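Local coordinates for DNA repair protein rad60 (Schizosaccharomyces pombe, PDB 3GOE) that helps repair DNA double-strand breaks by recombination between sister chromatids, here represented by its SUMO-like domain, at residues Leu24-Asp29 with Lys33-Arg38. Sequence-based numbering, arbitrary orientation.
Sequences LSIPVD and KDLIKR
Leu35 of the helix meets Ile26 and Leu24 of the strand, and its CD1 methyl does most of the touching. In one of its two conformers, Ile26 puts CD1 3.6 Å from Leu35 CD1. There the two chains meet roughly perpendicular. In this conformer a chi1 of 66° wedges Ile26 CG1 in beside both the backbone N and the carbonyl carbon, with CD1 reaching to the helix. Leu24 approaches with one branch: its CD2 is 3.9 Å from Leu35 CD1. Leu24 CD2 also lies 4.0 Å from Arg38 CG, so Leu24 touches two residues about one helical turn apart. Arg38 takes part through its aliphatic chain. Its CG is anti to the backbone N (chi1 179°); the chain then bends at chi2 and chi3, and the guanidinium group ends farther from Leu24 than CG does. No hydrogen bond crosses the contact; the packing is apolar and largely buried. Asp34 OD2 accepts a hydrogen bond from Thr31 N, near the start of the helix. This is the beta-grasp arrangement of ubiquitin-like domains: helix 32-43 packs against the mixed sheet. Strand 22-27 pairs with strand 9-16, and Leu35 continues the core onto Leu12 and onto Leu53 of strand 52-55.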
loop_
_atom_site.group_PDB
_atom_site.type_symbol
_atom_site.label_atom_id
_atom_site.label_comp_id
_atom_site.label_asym_id
_atom_site.label_seq_id
_atom_site.Cartn_x
_atom_site.Cartn_y
_atom_site.Cartn_z
ATOM N N LEU A 24 -3.022 5.130 -5.547
ATOM C CA LEU A 24 -1.824 5.833 -5.039
ATOM C C LEU A 24 -0.617 5.472 -5.848
ATOM O O LEU A 24 -0.543 4.351 -6.307
ATOM C CB LEU A 24 -1.451 5.549 -3.515
ATOM C CG LEU A 24 -2.476 5.681 -2.526
ATOM C CD1 LEU A 24 -3.415 4.475 -2.578
ATOM C CD2 LEU A 24 -1.753 5.694 -1.205
ATOM N N SER A 25 0.317 6.385 -5.992
ATOM C CA SER A 25 1.594 6.089 -6.630
ATOM C C SER A 25 2.608 6.291 -5.512
ATOM O O SER A 25 2.861 7.379 -5.013
ATOM C CB SER A 25 1.831 6.992 -7.786
ATOM O OG SER A 25 1.580 8.354 -7.505
ATOM N N ILE A 26 3.161 5.180 -5.053
ATOM C CA ILE A 26 4.011 5.306 -3.893
ATOM C C ILE A 26 5.403 4.686 -4.139
ATOM O O ILE A 26 5.611 3.825 -4.985
ATOM C CB ILE A 26 3.576 4.764 -2.524
ATOM C CG1 ILE A 26 3.474 3.244 -2.579
ATOM C CG2 ILE A 26 2.356 5.516 -2.025
ATOM C CD1 ILE A 26 3.726 2.683 -1.183
ATOM N N PRO A 27 6.380 5.223 -3.441
ATOM C CA PRO A 27 7.752 4.688 -3.570
ATOM C C PRO A 27 7.866 3.275 -3.063
ATOM O O PRO A 27 7.362 2.935 -2.005
ATOM C CB PRO A 27 8.574 5.657 -2.707
ATOM C CG PRO A 27 7.768 6.916 -2.672
ATOM C CD PRO A 27 6.376 6.460 -2.626
ATOM N N VAL A 28 8.592 2.457 -3.814
ATOM C CA VAL A 28 8.751 1.062 -3.409
ATOM C C VAL A 28 9.673 0.889 -2.224
ATOM O O VAL A 28 9.684 -0.153 -1.590
ATOM C CB VAL A 28 9.234 0.210 -4.607
ATOM C CG1 VAL A 28 8.189 0.210 -5.714
ATOM C CG2 VAL A 28 10.607 0.641 -5.096
ATOM N N ASP A 29 10.398 1.930 -1.809
ATOM C CA ASP A 29 11.137 1.899 -0.569
ATOM C C ASP A 29 10.281 2.291 0.654
ATOM O O ASP A 29 10.783 2.160 1.783
ATOM C CB ASP A 29 12.442 2.686 -0.696
ATOM C CG ASP A 29 12.300 4.161 -0.632
ATOM O OD1 ASP A 29 11.175 4.684 -0.655
ATOM O OD2 ASP A 29 13.404 4.812 -0.547
ATOM N N LYS A 33 3.555 -0.160 6.240
ATOM C CA LYS A 33 2.992 0.782 7.210
ATOM C C LYS A 33 2.971 2.192 6.635
ATOM O O LYS A 33 1.986 2.921 6.810
ATOM C CB LYS A 33 3.794 0.737 8.523
ATOM C CG LYS A 33 3.138 1.570 9.610
ATOM C CD LYS A 33 3.912 1.507 10.878
ATOM C CE LYS A 33 3.621 0.389 11.802
ATOM N NZ LYS A 33 4.205 0.910 13.110
ATOM N N ASP A 34 4.016 2.618 5.960
ATOM C CA ASP A 34 4.081 3.913 5.324
ATOM C C ASP A 34 2.922 4.045 4.318
ATOM O O ASP A 34 2.273 5.086 4.219
ATOM C CB ASP A 34 5.393 4.110 4.598
ATOM C CG ASP A 34 6.629 4.307 5.418
ATOM O OD1 ASP A 34 6.531 4.874 6.538
ATOM O OD2 ASP A 34 7.720 3.971 4.914
ATOM N N LEU A 35 2.704 2.999 3.500
ATOM C CA LEU A 35 1.613 2.991 2.536
ATOM C C LEU A 35 0.273 3.204 3.238
ATOM O O LEU A 35 -0.566 3.979 2.766
ATOM C CB LEU A 35 1.658 1.674 1.755
ATOM C CG LEU A 35 0.489 1.388 0.809
ATOM C CD1 LEU A 35 0.252 2.510 -0.202
ATOM C CD2 LEU A 35 0.724 0.044 0.127
ATOM N N ILE A 36 0.073 2.515 4.373
ATOM C CA ILE A 36 -1.146 2.719 5.133
ATOM C C ILE A 36 -1.276 4.113 5.653
ATOM O O ILE A 36 -2.338 4.754 5.581
ATOM C CB ILE A 36 -1.277 1.655 6.272
ATOM C CG1 ILE A 36 -1.311 0.247 5.716
ATOM C CG2 ILE A 36 -2.510 1.940 7.093
ATOM C CD1 ILE A 36 -1.144 -0.830 6.785
ATOM N N LYS A 37 -0.192 4.675 6.221
ATOM C CA LYS A 37 -0.206 6.035 6.718
ATOM C C LYS A 37 -0.579 7.021 5.603
ATOM O O LYS A 37 -1.314 7.982 5.838
ATOM C CB LYS A 37 1.130 6.443 7.329
ATOM C CG LYS A 37 1.432 5.789 8.650
ATOM C CD LYS A 37 2.808 6.230 9.176
ATOM C CE LYS A 37 3.096 5.753 10.566
ATOM N NZ LYS A 37 4.427 6.240 10.968
ATOM N N ARG A 38 -0.018 6.831 4.425
ATOM C CA ARG A 38 -0.292 7.715 3.286
ATOM C C ARG A 38 -1.739 7.555 2.823
ATOM O O ARG A 38 -2.411 8.546 2.539
ATOM C CB ARG A 38 0.719 7.430 2.177
ATOM C CG ARG A 38 0.486 8.287 0.941
ATOM C CD ARG A 38 0.630 9.771 1.142
ATOM N NE ARG A 38 1.933 10.216 1.606
ATOM C CZ ARG A 38 2.996 10.409 0.830
ATOM N NH1 ARG A 38 2.967 10.163 -0.453
ATOM N NH2 ARG A 38 4.161 10.854 1.356
#